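Local coordinates for protein cytosolic IMP-GMP specific 5'-nucleotidase (Legionella pneumophila subsp. pneumophila, PDB 4OHF) that probably hydrolyses the 5'-phosphate of purine nucleoside monophosphates such as IMP and GMP in the cytosol, with a bound magnesium ion, as a HAD-like nucleotidase, at residues L19-Y31 / F206-L220. Sequence-based numbering, arbitrary orientation.
With MG (magnesium ion), chain J; PO4 (phosphate ion), chain H.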
ATOM      1  N   LEU B  19       0.919  -3.450 -36.547  1.00 44.85           N
ATOM      2  CA  LEU B  19       2.224  -3.964 -36.173  1.00 42.45           C
ATOM      3  C   LEU B  19       2.104  -5.145 -35.212  1.00 41.96           C
ATOM      4  O   LEU B  19       1.290  -5.133 -34.286  1.00 41.19           O
ATOM      5  CB  LEU B  19       3.061  -2.864 -35.519  1.00 41.64           C
ATOM      6  CG  LEU B  19       3.431  -1.648 -36.367  1.00 42.21           C
ATOM      7  CD1 LEU B  19       2.886  -0.380 -35.725  1.00 41.38           C
ATOM      8  CD2 LEU B  19       4.946  -1.557 -36.485  1.00 41.50           C
ATOM      9  N   ILE B  20       2.909  -6.175 -35.459  1.00 40.14           N
ATOM     10  CA  ILE B  20       2.951  -7.340 -34.594  1.00 40.13           C
ATOM     11  C   ILE B  20       4.342  -7.419 -33.951  1.00 39.86           C
ATOM     12  O   ILE B  20       5.342  -7.641 -34.632  1.00 39.93           O
ATOM     13  CB  ILE B  20       2.686  -8.636 -35.366  1.00 38.09           C
ATOM     14  CG1 ILE B  20       1.227  -8.693 -35.798  1.00 37.15           C
ATOM     15  CG2 ILE B  20       2.976  -9.817 -34.490  1.00 36.32           C
ATOM     16  CD1 ILE B  20       0.915  -9.859 -36.694  1.00 33.31           C
ATOM     17  N   GLY B  21       4.387  -7.214 -32.640  1.00 40.09           N
ATOM     18  CA  GLY B  21       5.640  -7.273 -31.911  1.00 40.52           C
ATOM     19  C   GLY B  21       5.875  -8.678 -31.402  1.00 39.67           C
ATOM     20  O   GLY B  21       5.027  -9.249 -30.714  1.00 37.07           O
ATOM     21  N   LEU B  22       7.031  -9.238 -31.743  1.00 38.67           N
ATOM     22  CA  LEU B  22       7.349 -10.597 -31.327  1.00 38.46           C
ATOM     23  C   LEU B  22       8.479 -10.698 -30.328  1.00 38.27           C
ATOM     24  O   LEU B  22       9.540 -10.109 -30.509  1.00 40.16           O
ATOM     25  CB  LEU B  22       7.715 -11.466 -32.538  1.00 36.37           C
ATOM     26  CG  LEU B  22       6.687 -11.618 -33.663  1.00 38.00           C
ATOM     27  CD1 LEU B  22       7.316 -12.374 -34.844  1.00 34.20           C
ATOM     28  CD2 LEU B  22       5.459 -12.344 -33.137  1.00 33.93           C
ATOM     29  N   ASP B  23       8.228 -11.463 -29.276  1.00 38.75           N
ATOM     30  CA  ASP B  23       9.207 -11.765 -28.245  1.00 38.37           C
ATOM     31  C   ASP B  23      10.128 -12.741 -28.986  1.00 37.46           C
ATOM     32  O   ASP B  23       9.648 -13.542 -29.773  1.00 37.76           O
ATOM     33  CB  ASP B  23       8.468 -12.447 -27.088  1.00 42.42           C
ATOM     34  CG  ASP B  23       9.388 -13.150 -26.114  1.00 44.09           C
ATOM     35  OD1 ASP B  23      10.083 -14.106 -26.507  1.00 46.85           O
ATOM     36  OD2 ASP B  23       9.398 -12.753 -24.936  1.00 47.02           O
ATOM     37  N   MET B  24      11.436 -12.684 -28.768  1.00 37.65           N
ATOM     38  CA  MET B  24      12.329 -13.599 -29.486  1.00 36.97           C
ATOM     39  C   MET B  24      12.543 -14.976 -28.849  1.00 37.11           C
ATOM     40  O   MET B  24      12.097 -15.990 -29.391  1.00 38.42           O
ATOM     41  CB  MET B  24      13.694 -12.952 -29.731  1.00 34.42           C
ATOM     42  CG  MET B  24      14.671 -13.890 -30.395  1.00 36.41           C
ATOM     43  SD  MET B  24      16.319 -13.193 -30.732  1.00 42.97           S
ATOM     44  CE  MET B  24      17.049 -13.202 -29.111  1.00 39.51           C
ATOM     45  N   ASP B  25      13.228 -15.026 -27.714  1.00 36.79           N
ATOM     46  CA  ASP B  25      13.493 -16.301 -27.067  1.00 38.29           C
ATOM     47  C   ASP B  25      12.237 -16.979 -26.529  1.00 38.05           C
ATOM     48  O   ASP B  25      11.622 -16.502 -25.586  1.00 39.33           O
ATOM     49  CB  ASP B  25      14.528 -16.119 -25.952  1.00 41.27           C
ATOM     50  CG  ASP B  25      15.899 -15.709 -26.488  1.00 43.82           C
ATOM     51  OD1 ASP B  25      16.515 -16.483 -27.255  1.00 45.26           O
ATOM     52  OD2 ASP B  25      16.360 -14.603 -26.148  1.00 45.35           O
ATOM     53  N   HIS B  26      11.865 -18.088 -27.164  1.00 37.14           N
ATOM     54  CA  HIS B  26      10.697 -18.915 -26.826  1.00 36.12           C
ATOM     55  C   HIS B  26       9.400 -18.540 -27.533  1.00 36.92           C
ATOM     56  O   HIS B  26       8.404 -19.250 -27.397  1.00 37.76           O
ATOM     57  CB  HIS B  26      10.459 -18.982 -25.314  1.00 34.89           C
ATOM     58  CG  HIS B  26      11.623 -19.523 -24.546  1.00 38.06           C
ATOM     59  ND1 HIS B  26      12.525 -18.714 -23.886  1.00 40.03           N
ATOM     60  CD2 HIS B  26      12.069 -20.792 -24.381  1.00 39.93           C
ATOM     61  CE1 HIS B  26      13.477 -19.459 -23.351  1.00 38.39           C
ATOM     62  NE2 HIS B  26      13.223 -20.723 -23.635  1.00 38.15           N
ATOM     63  N   THR B  27       9.389 -17.436 -28.279  1.00 35.49           N
ATOM     64  CA  THR B  27       8.180 -17.088 -29.016  1.00 35.05           C
ATOM     65  C   THR B  27       8.516 -17.240 -30.493  1.00 36.05           C
ATOM     66  O   THR B  27       8.105 -18.214 -31.121  1.00 36.61           O
ATOM     67  CB  THR B  27       7.684 -15.652 -28.709  1.00 34.88           C
ATOM     68  OG1 THR B  27       7.312 -15.563 -27.332  1.00 29.69           O
ATOM     69  CG2 THR B  27       6.465 -15.310 -29.559  1.00 29.99           C
ATOM     70  N   LEU B  28       9.281 -16.298 -31.040  1.00 37.20           N
ATOM     71  CA  LEU B  28       9.685 -16.350 -32.449  1.00 38.56           C
ATOM     72  C   LEU B  28      10.659 -17.486 -32.709  1.00 40.37           C
ATOM     73  O   LEU B  28      10.594 -18.134 -33.750  1.00 40.71           O
ATOM     74  CB  LEU B  28      10.348 -15.041 -32.878  1.00 37.52           C
ATOM     75  CG  LEU B  28      11.026 -15.020 -34.251  1.00 37.49           C
ATOM     76  CD1 LEU B  28      10.032 -15.340 -35.369  1.00 37.28           C
ATOM     77  CD2 LEU B  28      11.629 -13.645 -34.456  1.00 38.31           C
ATOM     78  N   ILE B  29      11.580 -17.703 -31.776  1.00 40.30           N
ATOM     79  CA  ILE B  29      12.562 -18.771 -31.907  1.00 41.16           C
ATOM     80  C   ILE B  29      12.279 -19.864 -30.878  1.00 41.62           C
ATOM     81  O   ILE B  29      12.304 -19.624 -29.676  1.00 41.31           O
ATOM     82  CB  ILE B  29      13.973 -18.209 -31.719  1.00 41.68           C
ATOM     83  CG1 ILE B  29      14.302 -17.313 -32.912  1.00 43.34           C
ATOM     84  CG2 ILE B  29      14.988 -19.333 -31.590  1.00 40.13           C
ATOM     85  CD1 ILE B  29      15.633 -16.596 -32.805  1.00 46.37           C
ATOM     86  N   ARG B  30      12.006 -21.073 -31.351  1.00 42.80           N
ATOM     87  CA  ARG B  30      11.690 -22.170 -30.435  1.00 45.60           C
ATOM     88  C   ARG B  30      12.901 -22.868 -29.806  1.00 45.19           C
ATOM     89  O   ARG B  30      13.940 -23.060 -30.441  1.00 43.29           O
ATOM     90  CB  ARG B  30      10.795 -23.196 -31.142  1.00 46.88           C
ATOM     91  CG  ARG B  30       9.397 -23.319 -30.543  1.00 50.20           C
ATOM     92  CD  ARG B  30       8.299 -23.177 -31.574  1.00 48.96           C
ATOM     93  NE  ARG B  30       8.374 -24.181 -32.637  1.00 53.06           N
ATOM     94  CZ  ARG B  30       8.282 -25.498 -32.464  1.00 51.88           C
ATOM     95  NH1 ARG B  30       8.106 -26.007 -31.253  1.00 51.19           N
ATOM     96  NH2 ARG B  30       8.372 -26.305 -33.515  1.00 52.48           N
ATOM     97  N   TYR B  31      12.756 -23.226 -28.535  1.00 45.99           N
ATOM     98  CA  TYR B  31      13.800 -23.921 -27.794  1.00 46.04           C
ATOM     99  C   TYR B  31      13.311 -25.277 -27.328  1.00 45.82           C
ATOM    100  O   TYR B  31      12.118 -25.481 -27.106  1.00 45.52           O
ATOM    101  CB  TYR B  31      14.216 -23.128 -26.549  1.00 46.42           C
ATOM    102  CG  TYR B  31      15.125 -21.949 -26.807  1.00 46.54           C
ATOM    103  CD1 TYR B  31      16.509 -22.090 -26.751  1.00 46.59           C
ATOM    104  CD2 TYR B  31      14.600 -20.685 -27.074  1.00 45.55           C
ATOM    105  CE1 TYR B  31      17.350 -21.000 -26.948  1.00 46.61           C
ATOM    106  CE2 TYR B  31      15.429 -19.596 -27.274  1.00 46.57           C
ATOM    107  CZ  TYR B  31      16.805 -19.760 -27.210  1.00 46.90           C
ATOM    108  OH  TYR B  31      17.638 -18.687 -27.417  1.00 47.23           O
ATOM    109  N   PHE B 206       7.913  -6.666 -35.840  1.00 41.41           N
ATOM    110  CA  PHE B 206       9.103  -6.235 -35.120  1.00 39.99           C
ATOM    111  C   PHE B 206       9.435  -7.187 -33.977  1.00 40.63           C
ATOM    112  O   PHE B 206       8.554  -7.857 -33.431  1.00 42.28           O
ATOM    113  CB  PHE B 206       8.948  -4.782 -34.610  1.00 36.84           C
ATOM    114  CG  PHE B 206       7.918  -4.591 -33.515  1.00 34.25           C
ATOM    115  CD1 PHE B 206       8.295  -4.620 -32.163  1.00 32.87           C
ATOM    116  CD2 PHE B 206       6.594  -4.278 -33.830  1.00 32.83           C
ATOM    117  CE1 PHE B 206       7.367  -4.326 -31.146  1.00 29.40           C
ATOM    118  CE2 PHE B 206       5.656  -3.984 -32.819  1.00 32.26           C
ATOM    119  CZ  PHE B 206       6.049  -4.007 -31.474  1.00 31.11           C
ATOM    120  N   ILE B 207      10.717  -7.257 -33.637  1.00 39.45           N
ATOM    121  CA  ILE B 207      11.188  -8.094 -32.556  1.00 39.27           C
ATOM    122  C   ILE B 207      11.355  -7.248 -31.302  1.00 40.10           C
ATOM    123  O   ILE B 207      11.829  -6.113 -31.367  1.00 41.53           O
ATOM    124  CB  ILE B 207      12.539  -8.736 -32.916  1.00 40.10           C
ATOM    125  CG1 ILE B 207      12.338  -9.728 -34.061  1.00 40.38           C
ATOM    126  CG2 ILE B 207      13.141  -9.445 -31.696  1.00 38.95           C
ATOM    127  CD1 ILE B 207      13.601 -10.381 -34.520  1.00 40.60           C
ATOM    128  N   LEU B 208      10.960  -7.792 -30.159  1.00 38.51           N
ATOM    129  CA  LEU B 208      11.091  -7.075 -28.890  1.00 39.37           C
ATOM    130  C   LEU B 208      11.628  -8.117 -27.907  1.00 40.38           C
ATOM    131  O   LEU B 208      10.858  -8.851 -27.273  1.00 38.25           O
ATOM    132  CB  LEU B 208       9.724  -6.546 -28.436  1.00 39.21           C
ATOM    133  CG  LEU B 208       9.634  -5.676 -27.183  1.00 37.75           C
ATOM    134  CD1 LEU B 208      10.386  -4.367 -27.411  1.00 37.35           C
ATOM    135  CD2 LEU B 208       8.171  -5.393 -26.856  1.00 37.97           C
ATOM    136  N   THR B 209      12.956  -8.177 -27.799  1.00 39.76           N
ATOM    137  CA  THR B 209      13.624  -9.152 -26.944  1.00 38.82           C
ATOM    138  C   THR B 209      14.404  -8.578 -25.773  1.00 39.91           C
ATOM    139  O   THR B 209      14.861  -7.442 -25.801  1.00 42.85           O
ATOM    140  CB  THR B 209      14.614 -10.003 -27.766  1.00 38.96           C
ATOM    141  OG1 THR B 209      15.396 -10.808 -26.886  1.00 37.44           O
ATOM    142  CG2 THR B 209      15.567  -9.112 -28.565  1.00 36.99           C
ATOM    143  N   ASN B 210      14.585  -9.377 -24.739  1.00 41.09           N
ATOM    144  CA  ASN B 210      15.356  -8.927 -23.590  1.00 42.24           C
ATOM    145  C   ASN B 210      16.837  -9.308 -23.774  1.00 42.44           C
ATOM    146  O   ASN B 210      17.674  -8.948 -22.958  1.00 43.44           O
ATOM    147  CB  ASN B 210      14.793  -9.542 -22.303  1.00 41.89           C
ATOM    148  CG  ASN B 210      13.760  -8.653 -21.630  1.00 42.23           C
ATOM    149  OD1 ASN B 210      13.200  -7.748 -22.244  1.00 46.81           O
ATOM    150  ND2 ASN B 210      13.497  -8.915 -20.364  1.00 42.40           N
ATOM    151  N   SER B 211      17.146 -10.036 -24.849  1.00 42.73           N
ATOM    152  CA  SER B 211      18.517 -10.463 -25.150  1.00 42.98           C
ATOM    153  C   SER B 211      19.213  -9.326 -25.854  1.00 44.49           C
ATOM    154  O   SER B 211      18.555  -8.491 -26.476  1.00 45.28           O
ATOM    155  CB  SER B 211      18.521 -11.676 -26.084  1.00 42.83           C
ATOM    156  OG  SER B 211      17.897 -12.792 -25.473  1.00 45.84           O
ATOM    157  N   GLU B 212      20.539  -9.284 -25.768  1.00 45.91           N
ATOM    158  CA  GLU B 212      21.275  -8.223 -26.433  1.00 48.23           C
ATOM    159  C   GLU B 212      21.412  -8.516 -27.923  1.00 47.50           C
ATOM    160  O   GLU B 212      21.215  -9.652 -28.373  1.00 47.13           O
ATOM    161  CB  GLU B 212      22.636  -8.009 -25.772  1.00 51.82           C
ATOM    162  CG  GLU B 212      23.591  -9.165 -25.827  1.00 57.03           C
ATOM    163  CD  GLU B 212      24.737  -8.985 -24.848  1.00 61.58           C
ATOM    164  OE1 GLU B 212      25.316  -7.871 -24.782  1.00 62.06           O
ATOM    165  OE2 GLU B 212      25.058  -9.964 -24.141  1.00 64.41           O
ATOM    166  N   TYR B 213      21.734  -7.484 -28.690  1.00 47.12           N
ATOM    167  CA  TYR B 213      21.828  -7.622 -30.134  1.00 46.64           C
ATOM    168  C   TYR B 213      22.839  -8.633 -30.655  1.00 46.68           C
ATOM    169  O   TYR B 213      22.541  -9.388 -31.581  1.00 46.59           O
ATOM    170  CB  TYR B 213      22.093  -6.258 -30.766  1.00 46.02           C
ATOM    171  CG  TYR B 213      22.124  -6.278 -32.282  1.00 48.24           C
ATOM    172  CD1 TYR B 213      21.024  -6.723 -33.023  1.00 46.61           C
ATOM    173  CD2 TYR B 213      23.244  -5.829 -32.975  1.00 47.43           C
ATOM    174  CE1 TYR B 213      21.046  -6.719 -34.399  1.00 49.58           C
ATOM    175  CE2 TYR B 213      23.274  -5.821 -34.360  1.00 49.41           C
ATOM    176  CZ  TYR B 213      22.183  -6.268 -35.065  1.00 50.65           C
ATOM    177  OH  TYR B 213      22.256  -6.314 -36.438  1.00 54.91           O
ATOM    178  N   SER B 214      24.035  -8.650 -30.081  1.00 46.79           N
ATOM    179  CA  SER B 214      25.055  -9.588 -30.541  1.00 48.22           C
ATOM    180  C   SER B 214      24.512 -11.020 -30.532  1.00 47.62           C
ATOM    181  O   SER B 214      24.776 -11.805 -31.444  1.00 46.50           O
ATOM    182  CB  SER B 214      26.309  -9.489 -29.662  1.00 49.21           C
ATOM    183  OG  SER B 214      26.041  -9.850 -28.313  1.00 53.98           O
ATOM    184  N   TYR B 215      23.732 -11.342 -29.503  1.00 48.15           N
ATOM    185  CA  TYR B 215      23.142 -12.669 -29.353  1.00 47.69           C
ATOM    186  C   TYR B 215      21.945 -12.863 -30.280  1.00 46.28           C
ATOM    187  O   TYR B 215      21.762 -13.942 -30.837  1.00 46.30           O
ATOM    188  CB  TYR B 215      22.713 -12.882 -27.900  1.00 48.07           C
ATOM    189  CG  TYR B 215      22.019 -14.195 -27.635  1.00 50.05           C
ATOM    190  CD1 TYR B 215      22.737 -15.379 -27.514  1.00 48.74           C
ATOM    191  CD2 TYR B 215      20.636 -14.246 -27.497  1.00 50.11           C
ATOM    192  CE1 TYR B 215      22.092 -16.584 -27.255  1.00 50.10           C
ATOM    193  CE2 TYR B 215      19.983 -15.445 -27.241  1.00 51.94           C
ATOM    194  CZ  TYR B 215      20.717 -16.613 -27.120  1.00 51.81           C
ATOM    195  OH  TYR B 215      20.065 -17.804 -26.872  1.00 50.86           O
ATOM    196  N   SER B 216      21.141 -11.820 -30.447  1.00 44.35           N
ATOM    197  CA  SER B 216      19.966 -11.899 -31.305  1.00 45.37           C
ATOM    198  C   SER B 216      20.324 -12.039 -32.763  1.00 46.27           C
ATOM    199  O   SER B 216      19.622 -12.702 -33.519  1.00 47.07           O
ATOM    200  CB  SER B 216      19.093 -10.655 -31.150  1.00 43.30           C
ATOM    201  OG  SER B 216      18.752 -10.464 -29.796  1.00 46.96           O
ATOM    202  N   LYS B 217      21.409 -11.393 -33.165  1.00 49.04           N
ATOM    203  CA  LYS B 217      21.847 -11.443 -34.554  1.00 51.55           C
ATOM    204  C   LYS B 217      22.263 -12.859 -34.910  1.00 51.56           C
ATOM    205  O   LYS B 217      21.970 -13.339 -36.003  1.00 52.33           O
ATOM    206  CB  LYS B 217      23.014 -10.468 -34.780  1.00 53.15           C
ATOM    207  CG  LYS B 217      23.222 -10.098 -36.241  1.00 57.50           C
ATOM    208  CD  LYS B 217      24.183  -8.927 -36.428  1.00 60.47           C
ATOM    209  CE  LYS B 217      25.617  -9.312 -36.094  1.00 62.57           C
ATOM    210  NZ  LYS B 217      26.577  -8.223 -36.437  1.00 63.01           N
ATOM    211  N   LEU B 218      22.933 -13.522 -33.969  1.00 51.96           N
ATOM    212  CA  LEU B 218      23.395 -14.895 -34.151  1.00 52.87           C
ATOM    213  C   LEU B 218      22.209 -15.857 -34.250  1.00 53.67           C
ATOM    214  O   LEU B 218      22.047 -16.588 -35.238  1.00 52.86           O
ATOM    215  CB  LEU B 218      24.238 -15.309 -32.962  1.00 52.91           C
ATOM    216  CG  LEU B 218      25.371 -16.299 -33.184  1.00 57.35           C
ATOM    217  CD1 LEU B 218      25.708 -16.882 -31.820  1.00 59.54           C
ATOM    218  CD2 LEU B 218      25.007 -17.392 -34.167  1.00 55.45           C
ATOM    219  N   LEU B 219      21.377 -15.845 -33.214  1.00 53.45           N
ATOM    220  CA  LEU B 219      20.224 -16.723 -33.138  1.00 53.56           C
ATOM    221  C   LEU B 219      19.202 -16.530 -34.265  1.00 52.82           C
ATOM    222  O   LEU B 219      18.668 -17.501 -34.801  1.00 51.01           O
ATOM    223  CB  LEU B 219      19.538 -16.542 -31.788  1.00 54.99           C
ATOM    224  CG  LEU B 219      18.699 -17.738 -31.341  1.00 56.87           C
ATOM    225  CD1 LEU B 219      19.618 -18.840 -30.836  1.00 56.61           C
ATOM    226  CD2 LEU B 219      17.750 -17.307 -30.239  1.00 60.63           C
ATOM    227  N   LEU B 220      18.921 -15.282 -34.621  1.00 51.77           N
ATOM    228  CA  LEU B 220      17.959 -15.022 -35.681  1.00 52.26           C
ATOM    229  C   LEU B 220      18.470 -15.583 -36.990  1.00 53.36           C
ATOM    230  O   LEU B 220      17.717 -16.182 -37.757  1.00 54.25           O
ATOM    231  CB  LEU B 220      17.692 -13.523 -35.821  1.00 51.95           C
ATOM    232  CG  LEU B 220      16.799 -12.916 -34.734  1.00 51.56           C
ATOM    233  CD1 LEU B 220      16.719 -11.409 -34.898  1.00 51.51           C
ATOM    234  CD2 LEU B 220      15.422 -13.527 -34.820  1.00 49.90           C
TER
HETATM  235 MG    MG J 503      10.524 -14.991 -24.539  1.00 44.78          MG
HETATM  236  P   PO4 H 501      13.196 -12.600 -25.004  1.00 42.93           P
HETATM  237  O1  PO4 H 501      14.510 -12.800 -24.335  1.00 41.46           O
HETATM  238  O2  PO4 H 501      12.271 -13.692 -24.639  1.00 42.08           O
HETATM  239  O3  PO4 H 501      13.389 -12.592 -26.480  1.00 38.19           O
HETATM  240  O4  PO4 H 501      12.611 -11.311 -24.559  1.00 45.64           O
HETATM  241  O   HOH W   1      11.209 -14.768 -22.587  1.00 61.37           O
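Gly21 and Phe206 pair in two parallel strands, and the Phe206 ring lies flat over the glycine. Phe206 CG sits between the backbone N and the carbonyl carbon (chi1 68°), which brings the ring over Gly21. Gly21 CA is 3.3 Å from the centroid of the Phe206 ring, a CH-pi contact. Leu19 CB meets the ring edge. Beyond the strands, Met24 is a knob among Tyr215, Ser216, Leu219 and Leu220. Its chain is extended to SD, then bends at chi3 (76°), which carries Met24 CE toward Ser211, Tyr215 and Ser216.

Asp25 bridges the segments. Ser211 OG donates to Asp25 OD2, and Tyr31 OH donates to Asp25 OD1. Tyr215 OH in turn donates to Tyr31 OH (2.6 Å), meeting that ring at its edge. Leu219 CD2 packs against Ile29 CD1 and also touches Tyr31.

Asp23 OD1 and OD2 and Asp25 O bind the magnesium, as does Asp303. Thr209 OG1 and Asp25 N (both 2.7 Å) hold phosphate O3. The arrangement is consistent with the metal-dependent active site of the HAD clan, with the phosphate probably from crystallisation.

Strand 19-22 lies between strands 204-208 and 298-302 in the central sheet. Helix 189-200 packs on Leu22 and Leu28, while helix 172-178 brings Lys174 to Ser211 and Tyr215.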